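Local coordinates for serpin-12 (Manduca sexta, PDB 6CJ7), which probably inhibits serine proteases and controls the prophenoloxidase activation system in larval hemolymph, at residues P15-K26 with L249-A258; Q32-F41 with I370-D379. All blocks are in the same frame, centred on the assembly; numbering follows the deposited sequence.

Contact 1 of 2, residues P15-K26 with L249-A258; sequences PASTSFGVNVFK and LSSLSMEDVA
Two short helices of the serpin fold, 245-251 and 254-260 (helices G and H in the usual serpin lettering), meet the first helix, 19-31 (helix A), where Lys26, Val22 and Pro15 touch Leu252, Met254 and their neighbours. Lys26 supplies the polar grip. Its CG is anti to the carbonyl carbon (chi1 -71°) and the chain runs extended beyond it, which carries the ammonium across to the spot where helix 245-251 ends. There NZ donates to Leu252 O at 2.6 Å, coming from above the carbonyl plane, 45° out of it. Weak bonds from NZ to Leu249 O (3.1 Å) and Ser250 O (3.4 Å) complete the set. Three carbonyls at or just past the C-terminal end of a helix thus converge on one amine, whose charge probably complements the negative end of the helix dipole.

The rest of the contact is largely apolar. Leu249 slants against the Phe25 ring, its CD2 lying 3.7 Å from CE2, while its other branch, CD1, sits at the ring edge in plane. Val22 and Met254 reach toward each other tip to tip, the valine offering both its methyls to the methionine CG, with CG2 the nearer at 3.8 Å. Met254 CB also packs on Pro15 CB at 3.6 Å; Glu255 and Ala258 border the same proline ring from farther off. Trp364, on strand 359-365, touches both Pro15 and Ala258 and so links this corner to the sheet.

A capping box starts helix 254-260, right beside the lysine's main acceptor: Asp256 N donates to Ser253 OG at 3.0 Å, and Ser253 N returns a bond of 3.3 Å to the anti side of Asp256 OD2.

Contact 2 of 2, residues Q32-F41 with I370-D379; sequences QSGNLAASPF and IPLFMARIMD
Ala37 and Ala38 pack tightly on Phe373: Ala37 CB is 3.5 Å from Phe373 CE1, and Ala38 O sits over one face of the ring. Pro40 crosses Met374 at about a right angle, its CG 3.6 Å from SD. Ser39 OG donates to Leu372 O at 2.6 Å and also caps Ser42 N of helix 40-51.

Strand 36-38 runs antiparallel to 373-377, an edge pairing of serpin sheet B: Leu36 pairs with Arg376 and Ala38 with Met374 through two N-H...O bonds each, around the non-hydrogen-bonded pair Ala37-Ala375. Beyond, strand 370-377 pairs with 359-365, where Leu372 and Phe373 face Leu363 in a classic beta bulge.

Arg376, also buried, bends at chi3 (79°): NH2 bonds Gln32 O at 2.8 Å, while NE and NH2 both grip Gly34 O. A leucine in its place would probably leave these two carbonyls without their donors and Asp246 without its salt-bridge mate. Asn35 ties the buried end of the pairing to Met378 and Asp379, OD1 accepting from both backbone N atoms and ND2 donating to Asp379 O at 2.9 Å. The solvent side is looser: Gln32 and Ser33 are exposed, Gly34 and Met378 partly so.

How the contacts relate
Contact 2 is the core of the pair, a buried contact built round a short strand pairing close to the centre of the chain; contact 1 lies farther out and is only partly buried. They share elements: helix 19-31 leads through the 32-35 loop into strand 36-38, and the helix and its N-cap residue Thr18 rest on the 370-377 strand, with Phe25 CE1 3.4 Å from Met374 O and Thr18 OG1 3.3 Å from Pro371 CD. The inner contact is held by backbone bonds between strands, extended by side chains that bond to main-chain atoms, the outer one by apolar packing and a single lysine amine. Helix 245-251, which presents carbonyls to Lys26, also carries Asp246, the salt-bridge partner of Arg376.

Contact 1 of 2, residues P15-K26 with L249-A258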
ATOM      1  N   PRO A  15     -14.198  -2.465  -2.080  1.00 34.69           N
ATOM      2  CA  PRO A  15     -12.829  -2.863  -2.420  1.00 33.02           C
ATOM      3  C   PRO A  15     -12.541  -2.872  -3.919  1.00 37.01           C
ATOM      4  O   PRO A  15     -11.362  -2.945  -4.289  1.00 38.87           O
ATOM      5  CB  PRO A  15     -12.708  -4.263  -1.808  1.00 33.67           C
ATOM      6  CG  PRO A  15     -14.083  -4.781  -1.799  1.00 36.12           C
ATOM      7  CD  PRO A  15     -14.988  -3.595  -1.565  1.00 39.17           C
ATOM      8  N   ALA A  16     -13.557  -2.770  -4.788  1.00 33.20           N
ATOM      9  CA  ALA A  16     -13.301  -2.791  -6.229  1.00 29.45           C
ATOM     10  C   ALA A  16     -12.446  -1.616  -6.680  1.00 27.59           C
ATOM     11  O   ALA A  16     -11.734  -1.718  -7.689  1.00 26.61           O
ATOM     12  CB  ALA A  16     -14.617  -2.788  -7.011  1.00 32.97           C
ATOM     13  N   SER A  17     -12.497  -0.492  -5.959  1.00 25.38           N
ATOM     14  CA  SER A  17     -11.786   0.697  -6.418  1.00 23.28           C
ATOM     15  C   SER A  17     -10.278   0.482  -6.462  1.00 21.76           C
ATOM     16  O   SER A  17      -9.598   1.096  -7.289  1.00 24.33           O
ATOM     17  CB  SER A  17     -12.113   1.894  -5.529  1.00 34.74           C
ATOM     18  OG  SER A  17     -11.709   1.660  -4.194  1.00 34.96           O
ATOM     19  N   THR A  18      -9.730  -0.351  -5.573  1.00 20.99           N
ATOM     20  CA  THR A  18      -8.294  -0.599  -5.561  1.00 20.89           C
ATOM     21  C   THR A  18      -7.925  -1.954  -6.160  1.00 22.29           C
ATOM     22  O   THR A  18      -6.814  -2.449  -5.919  1.00 21.12           O
ATOM     23  CB  THR A  18      -7.732  -0.474  -4.138  1.00 24.88           C
ATOM     24  OG1 THR A  18      -8.424  -1.359  -3.252  1.00 25.53           O
ATOM     25  CG2 THR A  18      -7.866   0.961  -3.627  1.00 23.20           C
ATOM     26  N   SER A  19      -8.811  -2.535  -6.977  1.00 24.80           N
ATOM     27  CA  SER A  19      -8.533  -3.847  -7.557  1.00 25.88           C
ATOM     28  C   SER A  19      -7.228  -3.863  -8.354  1.00 25.16           C
ATOM     29  O   SER A  19      -6.486  -4.852  -8.304  1.00 25.64           O
ATOM     30  CB  SER A  19      -9.695  -4.293  -8.439  1.00 28.22           C
ATOM     31  OG  SER A  19      -9.913  -3.349  -9.474  1.00 29.40           O
ATOM     32  N   PHE A  20      -6.924  -2.793  -9.103  1.00 21.34           N
ATOM     33  CA  PHE A  20      -5.663  -2.772  -9.846  1.00 21.10           C
ATOM     34  C   PHE A  20      -4.474  -2.952  -8.905  1.00 23.44           C
ATOM     35  O   PHE A  20      -3.578  -3.774  -9.158  1.00 22.53           O
ATOM     36  CB  PHE A  20      -5.513  -1.471 -10.636  1.00 22.42           C
ATOM     37  CG  PHE A  20      -4.191  -1.363 -11.339  1.00 27.07           C
ATOM     38  CD1 PHE A  20      -3.940  -2.131 -12.449  1.00 26.06           C
ATOM     39  CD2 PHE A  20      -3.204  -0.516 -10.870  1.00 24.19           C
ATOM     40  CE1 PHE A  20      -2.715  -2.062 -13.100  1.00 25.08           C
ATOM     41  CE2 PHE A  20      -1.972  -0.439 -11.514  1.00 29.88           C
ATOM     42  CZ  PHE A  20      -1.743  -1.211 -12.633  1.00 25.62           C
ATOM     43  N   GLY A  21      -4.447  -2.174  -7.818  1.00 19.14           N
ATOM     44  CA  GLY A  21      -3.346  -2.261  -6.869  1.00 19.11           C
ATOM     45  C   GLY A  21      -3.239  -3.622  -6.202  1.00 21.01           C
ATOM     46  O   GLY A  21      -2.137  -4.106  -5.945  1.00 19.59           O
ATOM     47  N   VAL A  22      -4.382  -4.252  -5.892  1.00 19.56           N
ATOM     48  CA  VAL A  22      -4.330  -5.612  -5.345  1.00 19.22           C
ATOM     49  C   VAL A  22      -3.743  -6.583  -6.367  1.00 20.78           C
ATOM     50  O   VAL A  22      -2.932  -7.453  -6.018  1.00 20.35           O
ATOM     51  CB  VAL A  22      -5.724  -6.062  -4.873  1.00 21.35           C
ATOM     52  CG1 VAL A  22      -5.687  -7.503  -4.373  1.00 22.17           C
ATOM     53  CG2 VAL A  22      -6.206  -5.166  -3.760  1.00 21.17           C
ATOM     54  N   ASN A  23      -4.155  -6.459  -7.638  1.00 22.30           N
ATOM     55  CA  ASN A  23      -3.605  -7.301  -8.702  1.00 23.58           C
ATOM     56  C   ASN A  23      -2.095  -7.113  -8.828  1.00 23.75           C
ATOM     57  O   ASN A  23      -1.354  -8.086  -9.025  1.00 24.02           O
ATOM     58  CB  ASN A  23      -4.287  -6.982 -10.036  1.00 28.62           C
ATOM     59  CG  ASN A  23      -5.783  -7.268 -10.033  1.00 34.09           C
ATOM     60  OD1 ASN A  23      -6.268  -8.112  -9.292  1.00 35.22           O
ATOM     61  ND2 ASN A  23      -6.515  -6.569 -10.903  1.00 38.01           N
ATOM     62  N   VAL A  24      -1.623  -5.866  -8.725  1.00 22.59           N
ATOM     63  CA  VAL A  24      -0.186  -5.605  -8.772  1.00 20.41           C
ATOM     64  C   VAL A  24       0.520  -6.310  -7.623  1.00 21.01           C
ATOM     65  O   VAL A  24       1.545  -6.979  -7.813  1.00 22.58           O
ATOM     66  CB  VAL A  24       0.093  -4.093  -8.759  1.00 19.32           C
ATOM     67  CG1 VAL A  24       1.594  -3.825  -8.535  1.00 20.24           C
ATOM     68  CG2 VAL A  24      -0.373  -3.456 -10.095  1.00 18.77           C
ATOM     69  N   PHE A  25      -0.019  -6.177  -6.412  1.00 20.33           N
ATOM     70  CA  PHE A  25       0.601  -6.829  -5.259  1.00 19.36           C
ATOM     71  C   PHE A  25       0.667  -8.335  -5.453  1.00 22.46           C
ATOM     72  O   PHE A  25       1.697  -8.962  -5.186  1.00 21.85           O
ATOM     73  CB  PHE A  25      -0.176  -6.489  -3.984  1.00 17.69           C
ATOM     74  CG  PHE A  25       0.364  -7.174  -2.745  1.00 19.16           C
ATOM     75  CD1 PHE A  25       1.446  -6.637  -2.052  1.00 23.90           C
ATOM     76  CD2 PHE A  25      -0.205  -8.350  -2.288  1.00 20.10           C
ATOM     77  CE1 PHE A  25       1.950  -7.277  -0.907  1.00 22.40           C
ATOM     78  CE2 PHE A  25       0.303  -9.005  -1.146  1.00 22.83           C
ATOM     79  CZ  PHE A  25       1.371  -8.458  -0.459  1.00 20.36           C
ATOM     80  N   LYS A  26      -0.429  -8.939  -5.924  1.00 21.30           N
ATOM     81  CA  LYS A  26      -0.436 -10.385  -6.117  1.00 22.45           C
ATOM     82  C   LYS A  26       0.551 -10.800  -7.195  1.00 22.40           C
ATOM     83  O   LYS A  26       1.209 -11.842  -7.068  1.00 26.05           O
ATOM     84  CB  LYS A  26      -1.846 -10.868  -6.457  1.00 22.05           C
ATOM     85  CG  LYS A  26      -2.815 -10.788  -5.267  1.00 23.29           C
ATOM     86  CD  LYS A  26      -4.083 -11.570  -5.542  1.00 27.09           C
ATOM     87  CE  LYS A  26      -5.032 -11.525  -4.349  1.00 26.30           C
ATOM     88  NZ  LYS A  26      -6.130 -12.520  -4.538  1.00 31.26           N
ATOM     89  N   LEU A 249      -2.710 -16.347  -0.479  1.00 29.01           N
ATOM     90  CA  LEU A 249      -2.783 -15.021  -1.077  1.00 27.83           C
ATOM     91  C   LEU A 249      -3.388 -15.075  -2.476  1.00 29.64           C
ATOM     92  O   LEU A 249      -4.192 -14.210  -2.839  1.00 32.24           O
ATOM     93  CB  LEU A 249      -1.396 -14.383  -1.104  1.00 28.77           C
ATOM     94  CG  LEU A 249      -1.319 -13.053  -1.850  1.00 28.76           C
ATOM     95  CD1 LEU A 249      -2.209 -12.021  -1.176  1.00 22.40           C
ATOM     96  CD2 LEU A 249       0.111 -12.571  -1.908  1.00 29.89           C
ATOM     97  N   SER A 250      -3.038 -16.093  -3.266  1.00 37.30           N
ATOM     98  CA  SER A 250      -3.566 -16.190  -4.625  1.00 42.67           C
ATOM     99  C   SER A 250      -5.085 -16.327  -4.635  1.00 43.05           C
ATOM    100  O   SER A 250      -5.762 -15.761  -5.504  1.00 46.75           O
ATOM    101  CB  SER A 250      -2.923 -17.369  -5.353  1.00 48.96           C
ATOM    102  OG  SER A 250      -1.554 -17.117  -5.608  1.00 53.34           O
ATOM    103  N   SER A 251      -5.642 -17.064  -3.672  1.00 41.19           N
ATOM    104  CA  SER A 251      -7.067 -17.370  -3.660  1.00 45.80           C
ATOM    105  C   SER A 251      -7.913 -16.306  -2.972  1.00 44.07           C
ATOM    106  O   SER A 251      -9.128 -16.265  -3.193  1.00 50.31           O
ATOM    107  CB  SER A 251      -7.313 -18.718  -2.971  1.00 53.38           C
ATOM    108  OG  SER A 251      -7.155 -18.618  -1.561  1.00 56.58           O
ATOM    109  N   LEU A 252      -7.306 -15.450  -2.156  1.00 34.48           N
ATOM    110  CA  LEU A 252      -8.056 -14.554  -1.281  1.00 33.13           C
ATOM    111  C   LEU A 252      -8.512 -13.314  -2.041  1.00 34.14           C
ATOM    112  O   LEU A 252      -7.682 -12.516  -2.487  1.00 36.90           O
ATOM    113  CB  LEU A 252      -7.192 -14.160  -0.085  1.00 34.14           C
ATOM    114  CG  LEU A 252      -7.847 -13.280   0.975  1.00 35.98           C
ATOM    115  CD1 LEU A 252      -8.935 -14.051   1.703  1.00 39.57           C
ATOM    116  CD2 LEU A 252      -6.801 -12.760   1.955  1.00 34.91           C
ATOM    117  N   SER A 253      -9.825 -13.135  -2.165  1.00 31.26           N
ATOM    118  CA  SER A 253     -10.367 -11.939  -2.793  1.00 28.81           C
ATOM    119  C   SER A 253     -10.610 -10.853  -1.750  1.00 28.21           C
ATOM    120  O   SER A 253     -10.764 -11.123  -0.558  1.00 30.50           O
ATOM    121  CB  SER A 253     -11.667 -12.250  -3.534  1.00 31.23           C
ATOM    122  OG  SER A 253     -12.743 -12.428  -2.632  1.00 33.20           O
ATOM    123  N   MET A 254     -10.632  -9.601  -2.215  1.00 29.47           N
ATOM    124  CA  MET A 254     -10.946  -8.505  -1.305  1.00 28.24           C
ATOM    125  C   MET A 254     -12.423  -8.482  -0.931  1.00 29.40           C
ATOM    126  O   MET A 254     -12.779  -7.898   0.097  1.00 28.13           O
ATOM    127  CB  MET A 254     -10.528  -7.161  -1.910  1.00 29.62           C
ATOM    128  CG  MET A 254      -9.020  -6.948  -1.981  1.00 29.05           C
ATOM    129  SD  MET A 254      -8.163  -7.184  -0.399  1.00 29.95           S
ATOM    130  CE  MET A 254      -7.334  -8.748  -0.685  1.00 30.64           C
ATOM    131  N   GLU A 255     -13.285  -9.113  -1.734  1.00 27.11           N
ATOM    132  CA  GLU A 255     -14.662  -9.320  -1.308  1.00 30.63           C
ATOM    133  C   GLU A 255     -14.714 -10.265  -0.115  1.00 32.22           C
ATOM    134  O   GLU A 255     -15.501 -10.054   0.816  1.00 32.87           O
ATOM    135  CB  GLU A 255     -15.496  -9.858  -2.471  1.00 33.18           C
ATOM    136  CG  GLU A 255     -15.715  -8.848  -3.608  1.00 45.58           C
ATOM    137  CD  GLU A 255     -14.450  -8.550  -4.411  1.00 52.48           C
ATOM    138  OE1 GLU A 255     -13.590  -9.448  -4.548  1.00 51.55           O
ATOM    139  OE2 GLU A 255     -14.315  -7.408  -4.900  1.00 53.35           O
ATOM    140  N   ASP A 256     -13.878 -11.310  -0.126  1.00 30.25           N
ATOM    141  CA  ASP A 256     -13.729 -12.163   1.051  1.00 30.99           C
ATOM    142  C   ASP A 256     -13.266 -11.349   2.252  1.00 27.17           C
ATOM    143  O   ASP A 256     -13.824 -11.463   3.351  1.00 30.29           O
ATOM    144  CB  ASP A 256     -12.726 -13.287   0.779  1.00 38.65           C
ATOM    145  CG  ASP A 256     -13.238 -14.316  -0.204  1.00 48.97           C
ATOM    146  OD1 ASP A 256     -14.439 -14.657  -0.146  1.00 48.78           O
ATOM    147  OD2 ASP A 256     -12.426 -14.796  -1.025  1.00 52.74           O
ATOM    148  N   VAL A 257     -12.234 -10.528   2.057  1.00 27.02           N
ATOM    149  CA  VAL A 257     -11.689  -9.735   3.156  1.00 25.31           C
ATOM    150  C   VAL A 257     -12.752  -8.797   3.717  1.00 24.03           C
ATOM    151  O   VAL A 257     -12.920  -8.692   4.939  1.00 27.04           O
ATOM    152  CB  VAL A 257     -10.432  -8.972   2.693  1.00 23.75           C
ATOM    153  CG1 VAL A 257      -9.918  -8.067   3.806  1.00 24.58           C
ATOM    154  CG2 VAL A 257      -9.342  -9.959   2.293  1.00 25.43           C
ATOM    155  N   ALA A 258     -13.499  -8.118   2.841  1.00 24.09           N
ATOM    156  CA  ALA A 258     -14.547  -7.218   3.321  1.00 24.69           C
ATOM    157  C   ALA A 258     -15.556  -7.953   4.197  1.00 27.10           C
ATOM    158  O   ALA A 258     -16.017  -7.411   5.207  1.00 30.79           O
ATOM    159  CB  ALA A 258     -15.249  -6.544   2.141  1.00 27.44           C
TER

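Contact 2 of 2, residues Q32-F41 with I370-D379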
ATOM      1  N   GLN A  32       8.748 -13.231  -6.440  1.00 31.97           N
ATOM      2  CA  GLN A  32       9.832 -13.213  -5.476  1.00 36.60           C
ATOM      3  C   GLN A  32       9.311 -13.798  -4.172  1.00 31.95           C
ATOM      4  O   GLN A  32       8.108 -13.790  -3.904  1.00 31.98           O
ATOM      5  CB  GLN A  32      10.364 -11.789  -5.269  1.00 38.74           C
ATOM      6  CG  GLN A  32       9.285 -10.801  -4.855  1.00 45.72           C
ATOM      7  CD  GLN A  32       9.775  -9.365  -4.807  1.00 55.63           C
ATOM      8  OE1 GLN A  32      10.117  -8.846  -3.742  1.00 60.13           O
ATOM      9  NE2 GLN A  32       9.801  -8.710  -5.964  1.00 52.29           N
ATOM     10  N   SER A  33      10.225 -14.341  -3.380  1.00 34.07           N
ATOM     11  CA  SER A  33       9.912 -14.789  -2.037  1.00 36.78           C
ATOM     12  C   SER A  33      10.290 -13.690  -1.052  1.00 40.29           C
ATOM     13  O   SER A  33      10.699 -12.590  -1.430  1.00 45.98           O
ATOM     14  CB  SER A  33      10.638 -16.097  -1.728  1.00 44.78           C
ATOM     15  OG  SER A  33      12.036 -15.929  -1.865  1.00 46.80           O
ATOM     16  N   GLY A  34      10.143 -13.984   0.228  1.00 33.03           N
ATOM     17  CA  GLY A  34      10.528 -13.026   1.240  1.00 31.52           C
ATOM     18  C   GLY A  34       9.394 -12.100   1.617  1.00 26.53           C
ATOM     19  O   GLY A  34       8.295 -12.126   1.051  1.00 25.46           O
ATOM     20  N   ASN A  35       9.678 -11.258   2.610  1.00 26.33           N
ATOM     21  CA  ASN A  35       8.723 -10.227   3.008  1.00 24.48           C
ATOM     22  C   ASN A  35       8.325  -9.382   1.808  1.00 25.38           C
ATOM     23  O   ASN A  35       9.158  -9.028   0.967  1.00 27.52           O
ATOM     24  CB  ASN A  35       9.325  -9.323   4.084  1.00 24.98           C
ATOM     25  CG  ASN A  35       9.411 -10.001   5.429  1.00 25.61           C
ATOM     26  OD1 ASN A  35       8.766 -11.013   5.651  1.00 25.27           O
ATOM     27  ND2 ASN A  35      10.222  -9.454   6.319  1.00 26.76           N
ATOM     28  N   LEU A  36       7.041  -9.060   1.728  1.00 21.82           N
ATOM     29  CA  LEU A  36       6.540  -8.218   0.655  1.00 20.87           C
ATOM     30  C   LEU A  36       5.478  -7.291   1.218  1.00 24.33           C
ATOM     31  O   LEU A  36       4.579  -7.739   1.936  1.00 23.26           O
ATOM     32  CB  LEU A  36       5.972  -9.069  -0.481  1.00 22.57           C
ATOM     33  CG  LEU A  36       5.657  -8.309  -1.766  1.00 31.43           C
ATOM     34  CD1 LEU A  36       6.950  -7.967  -2.493  1.00 32.89           C
ATOM     35  CD2 LEU A  36       4.719  -9.128  -2.647  1.00 32.99           C
ATOM     36  N   ALA A  37       5.571  -6.005   0.880  1.00 20.84           N
ATOM     37  CA  ALA A  37       4.633  -5.013   1.389  1.00 18.26           C
ATOM     38  C   ALA A  37       4.379  -3.978   0.310  1.00 18.84           C
ATOM     39  O   ALA A  37       5.312  -3.566  -0.384  1.00 23.21           O
ATOM     40  CB  ALA A  37       5.180  -4.326   2.640  1.00 27.66           C
ATOM     41  N   ALA A  38       3.120  -3.559   0.174  1.00 16.79           N
ATOM     42  CA  ALA A  38       2.774  -2.511  -0.773  1.00 17.24           C
ATOM     43  C   ALA A  38       1.398  -1.986  -0.416  1.00 19.24           C
ATOM     44  O   ALA A  38       0.629  -2.638   0.299  1.00 20.09           O
ATOM     45  CB  ALA A  38       2.776  -3.005  -2.223  1.00 20.64           C
ATOM     46  N   SER A  39       1.088  -0.804  -0.929  1.00 15.58           N
ATOM     47  CA  SER A  39      -0.239  -0.225  -0.720  1.00 15.60           C
ATOM     48  C   SER A  39      -1.072  -0.316  -1.987  1.00 16.66           C
ATOM     49  O   SER A  39      -0.778   0.398  -2.954  1.00 19.17           O
ATOM     50  CB  SER A  39      -0.124   1.233  -0.290  1.00 18.35           C
ATOM     51  OG  SER A  39      -1.432   1.831  -0.260  1.00 17.16           O
ATOM     52  N   PRO A  40      -2.124  -1.144  -2.041  1.00 20.09           N
ATOM     53  CA  PRO A  40      -3.019  -1.095  -3.210  1.00 19.29           C
ATOM     54  C   PRO A  40      -3.603   0.284  -3.436  1.00 19.12           C
ATOM     55  O   PRO A  40      -3.815   0.682  -4.593  1.00 20.20           O
ATOM     56  CB  PRO A  40      -4.106  -2.126  -2.872  1.00 21.61           C
ATOM     57  CG  PRO A  40      -3.398  -3.089  -1.931  1.00 21.80           C
ATOM     58  CD  PRO A  40      -2.509  -2.203  -1.092  1.00 24.17           C
ATOM     59  N   PHE A  41      -3.846   1.033  -2.357  1.00 17.46           N
ATOM     60  CA  PHE A  41      -4.328   2.407  -2.470  1.00 18.68           C
ATOM     61  C   PHE A  41      -3.336   3.285  -3.241  1.00 22.09           C
ATOM     62  O   PHE A  41      -3.706   3.930  -4.236  1.00 18.87           O
ATOM     63  CB  PHE A  41      -4.611   2.943  -1.057  1.00 21.09           C
ATOM     64  CG  PHE A  41      -4.960   4.393  -1.001  1.00 21.81           C
ATOM     65  CD1 PHE A  41      -6.154   4.852  -1.537  1.00 24.03           C
ATOM     66  CD2 PHE A  41      -4.104   5.300  -0.406  1.00 29.51           C
ATOM     67  CE1 PHE A  41      -6.483   6.200  -1.488  1.00 25.92           C
ATOM     68  CE2 PHE A  41      -4.427   6.648  -0.347  1.00 36.93           C
ATOM     69  CZ  PHE A  41      -5.620   7.095  -0.886  1.00 27.99           C
ATOM     70  N   ILE A 370     -11.493  -0.403   1.784  1.00 19.02           N
ATOM     71  CA  ILE A 370     -10.392  -0.668   0.851  1.00 19.57           C
ATOM     72  C   ILE A 370      -9.162  -1.105   1.629  1.00 20.91           C
ATOM     73  O   ILE A 370      -8.967  -0.746   2.798  1.00 20.63           O
ATOM     74  CB  ILE A 370     -10.045   0.566  -0.006  1.00 22.18           C
ATOM     75  CG1 ILE A 370      -9.706   1.771   0.868  1.00 23.34           C
ATOM     76  CG2 ILE A 370     -11.162   0.904  -0.984  1.00 23.88           C
ATOM     77  CD1 ILE A 370      -8.948   2.845   0.102  1.00 24.94           C
ATOM     78  N   PRO A 371      -8.310  -1.914   0.993  1.00 20.13           N
ATOM     79  CA  PRO A 371      -7.025  -2.297   1.598  1.00 19.02           C
ATOM     80  C   PRO A 371      -5.972  -1.225   1.362  1.00 20.85           C
ATOM     81  O   PRO A 371      -5.512  -1.012   0.234  1.00 23.87           O
ATOM     82  CB  PRO A 371      -6.682  -3.608   0.877  1.00 17.88           C
ATOM     83  CG  PRO A 371      -7.307  -3.430  -0.489  1.00 20.20           C
ATOM     84  CD  PRO A 371      -8.590  -2.665  -0.244  1.00 21.27           C
ATOM     85  N   LEU A 372      -5.585  -0.545   2.434  1.00 16.64           N
ATOM     86  CA  LEU A 372      -4.554   0.481   2.370  1.00 17.54           C
ATOM     87  C   LEU A 372      -3.156  -0.110   2.340  1.00 20.35           C
ATOM     88  O   LEU A 372      -2.240   0.547   1.849  1.00 20.34           O
ATOM     89  CB  LEU A 372      -4.648   1.421   3.571  1.00 18.14           C
ATOM     90  CG  LEU A 372      -5.946   2.230   3.654  1.00 19.23           C
ATOM     91  CD1 LEU A 372      -5.956   3.071   4.925  1.00 22.65           C
ATOM     92  CD2 LEU A 372      -6.066   3.121   2.431  1.00 22.10           C
ATOM     93  N   PHE A 373      -2.969  -1.302   2.898  1.00 18.89           N
ATOM     94  CA  PHE A 373      -1.661  -1.937   2.967  1.00 19.19           C
ATOM     95  C   PHE A 373      -1.883  -3.438   2.879  1.00 16.58           C
ATOM     96  O   PHE A 373      -2.827  -3.968   3.484  1.00 19.07           O
ATOM     97  CB  PHE A 373      -0.967  -1.563   4.296  1.00 18.72           C
ATOM     98  CG  PHE A 373       0.514  -1.461   4.246  1.00 29.70           C
ATOM     99  CD1 PHE A 373       1.302  -2.594   4.381  1.00 36.32           C
ATOM    100  CD2 PHE A 373       1.133  -0.227   4.187  1.00 22.91           C
ATOM    101  CE1 PHE A 373       2.691  -2.497   4.378  1.00 36.79           C
ATOM    102  CE2 PHE A 373       2.497  -0.117   4.188  1.00 35.37           C
ATOM    103  CZ  PHE A 373       3.288  -1.257   4.281  1.00 37.36           C
ATOM    104  N   MET A 374      -1.027  -4.118   2.117  1.00 19.17           N
ATOM    105  CA  MET A 374      -0.988  -5.578   2.102  1.00 19.61           C
ATOM    106  C   MET A 374       0.433  -6.016   2.414  1.00 19.51           C
ATOM    107  O   MET A 374       1.391  -5.452   1.879  1.00 19.45           O
ATOM    108  CB  MET A 374      -1.446  -6.160   0.759  1.00 19.16           C
ATOM    109  CG  MET A 374      -2.904  -5.882   0.455  1.00 22.65           C
ATOM    110  SD  MET A 374      -3.415  -6.619  -1.099  1.00 26.53           S
ATOM    111  CE  MET A 374      -3.448  -8.362  -0.667  1.00 32.94           C
ATOM    112  N   ALA A 375       0.576  -6.991   3.306  1.00 18.29           N
ATOM    113  CA  ALA A 375       1.916  -7.464   3.626  1.00 21.76           C
ATOM    114  C   ALA A 375       1.902  -8.976   3.709  1.00 21.96           C
ATOM    115  O   ALA A 375       1.049  -9.563   4.384  1.00 23.49           O
ATOM    116  CB  ALA A 375       2.436  -6.875   4.942  1.00 24.81           C
ATOM    117  N   ARG A 376       2.872  -9.596   3.054  1.00 20.06           N
ATOM    118  CA  ARG A 376       3.171 -11.005   3.248  1.00 19.60           C
ATOM    119  C   ARG A 376       4.361 -11.068   4.201  1.00 20.18           C
ATOM    120  O   ARG A 376       5.484 -10.698   3.840  1.00 23.34           O
ATOM    121  CB  ARG A 376       3.459 -11.678   1.903  1.00 21.78           C
ATOM    122  CG  ARG A 376       3.971 -13.138   1.989  1.00 24.75           C
ATOM    123  CD  ARG A 376       4.179 -13.697   0.617  1.00 25.59           C
ATOM    124  NE  ARG A 376       5.445 -13.195   0.091  1.00 27.33           N
ATOM    125  CZ  ARG A 376       5.857 -13.312  -1.163  1.00 26.98           C
ATOM    126  NH1 ARG A 376       5.110 -13.948  -2.041  1.00 25.54           N
ATOM    127  NH2 ARG A 376       7.022 -12.794  -1.521  1.00 28.43           N
ATOM    128  N   ILE A 377       4.112 -11.509   5.426  1.00 20.33           N
ATOM    129  CA  ILE A 377       5.132 -11.522   6.466  1.00 22.29           C
ATOM    130  C   ILE A 377       5.741 -12.919   6.484  1.00 24.09           C
ATOM    131  O   ILE A 377       5.166 -13.856   7.050  1.00 21.29           O
ATOM    132  CB  ILE A 377       4.562 -11.133   7.834  1.00 20.62           C
ATOM    133  CG1 ILE A 377       3.784  -9.817   7.713  1.00 23.82           C
ATOM    134  CG2 ILE A 377       5.673 -11.070   8.866  1.00 26.01           C
ATOM    135  CD1 ILE A 377       4.644  -8.600   7.632  1.00 34.00           C
ATOM    136  N   MET A 378       6.908 -13.059   5.843  1.00 21.09           N
ATOM    137  CA  MET A 378       7.708 -14.278   5.888  1.00 22.34           C
ATOM    138  C   MET A 378       8.654 -14.323   7.074  1.00 24.91           C
ATOM    139  O   MET A 378       9.058 -15.416   7.483  1.00 26.73           O
ATOM    140  CB  MET A 378       8.553 -14.448   4.618  1.00 23.20           C
ATOM    141  CG  MET A 378       7.783 -14.460   3.317  1.00 29.30           C
ATOM    142  SD  MET A 378       6.348 -15.586   3.257  1.00 29.78           S
ATOM    143  CE  MET A 378       7.091 -17.254   2.976  1.00 50.09           C
ATOM    144  N   ASP A 379       9.061 -13.172   7.584  1.00 24.41           N
ATOM    145  CA  ASP A 379      10.082 -13.105   8.629  1.00 28.89           C
ATOM    146  C   ASP A 379       9.901 -11.786   9.365  1.00 27.28           C
ATOM    147  O   ASP A 379      10.366 -10.745   8.890  1.00 26.28           O
ATOM    148  CB  ASP A 379      11.490 -13.200   8.022  1.00 31.28           C
ATOM    149  CG  ASP A 379      12.592 -13.254   9.072  1.00 33.11           C
ATOM    150  OD1 ASP A 379      12.311 -12.978  10.260  1.00 28.51           O
ATOM    151  OD2 ASP A 379      13.753 -13.566   8.705  1.00 33.56           O
TER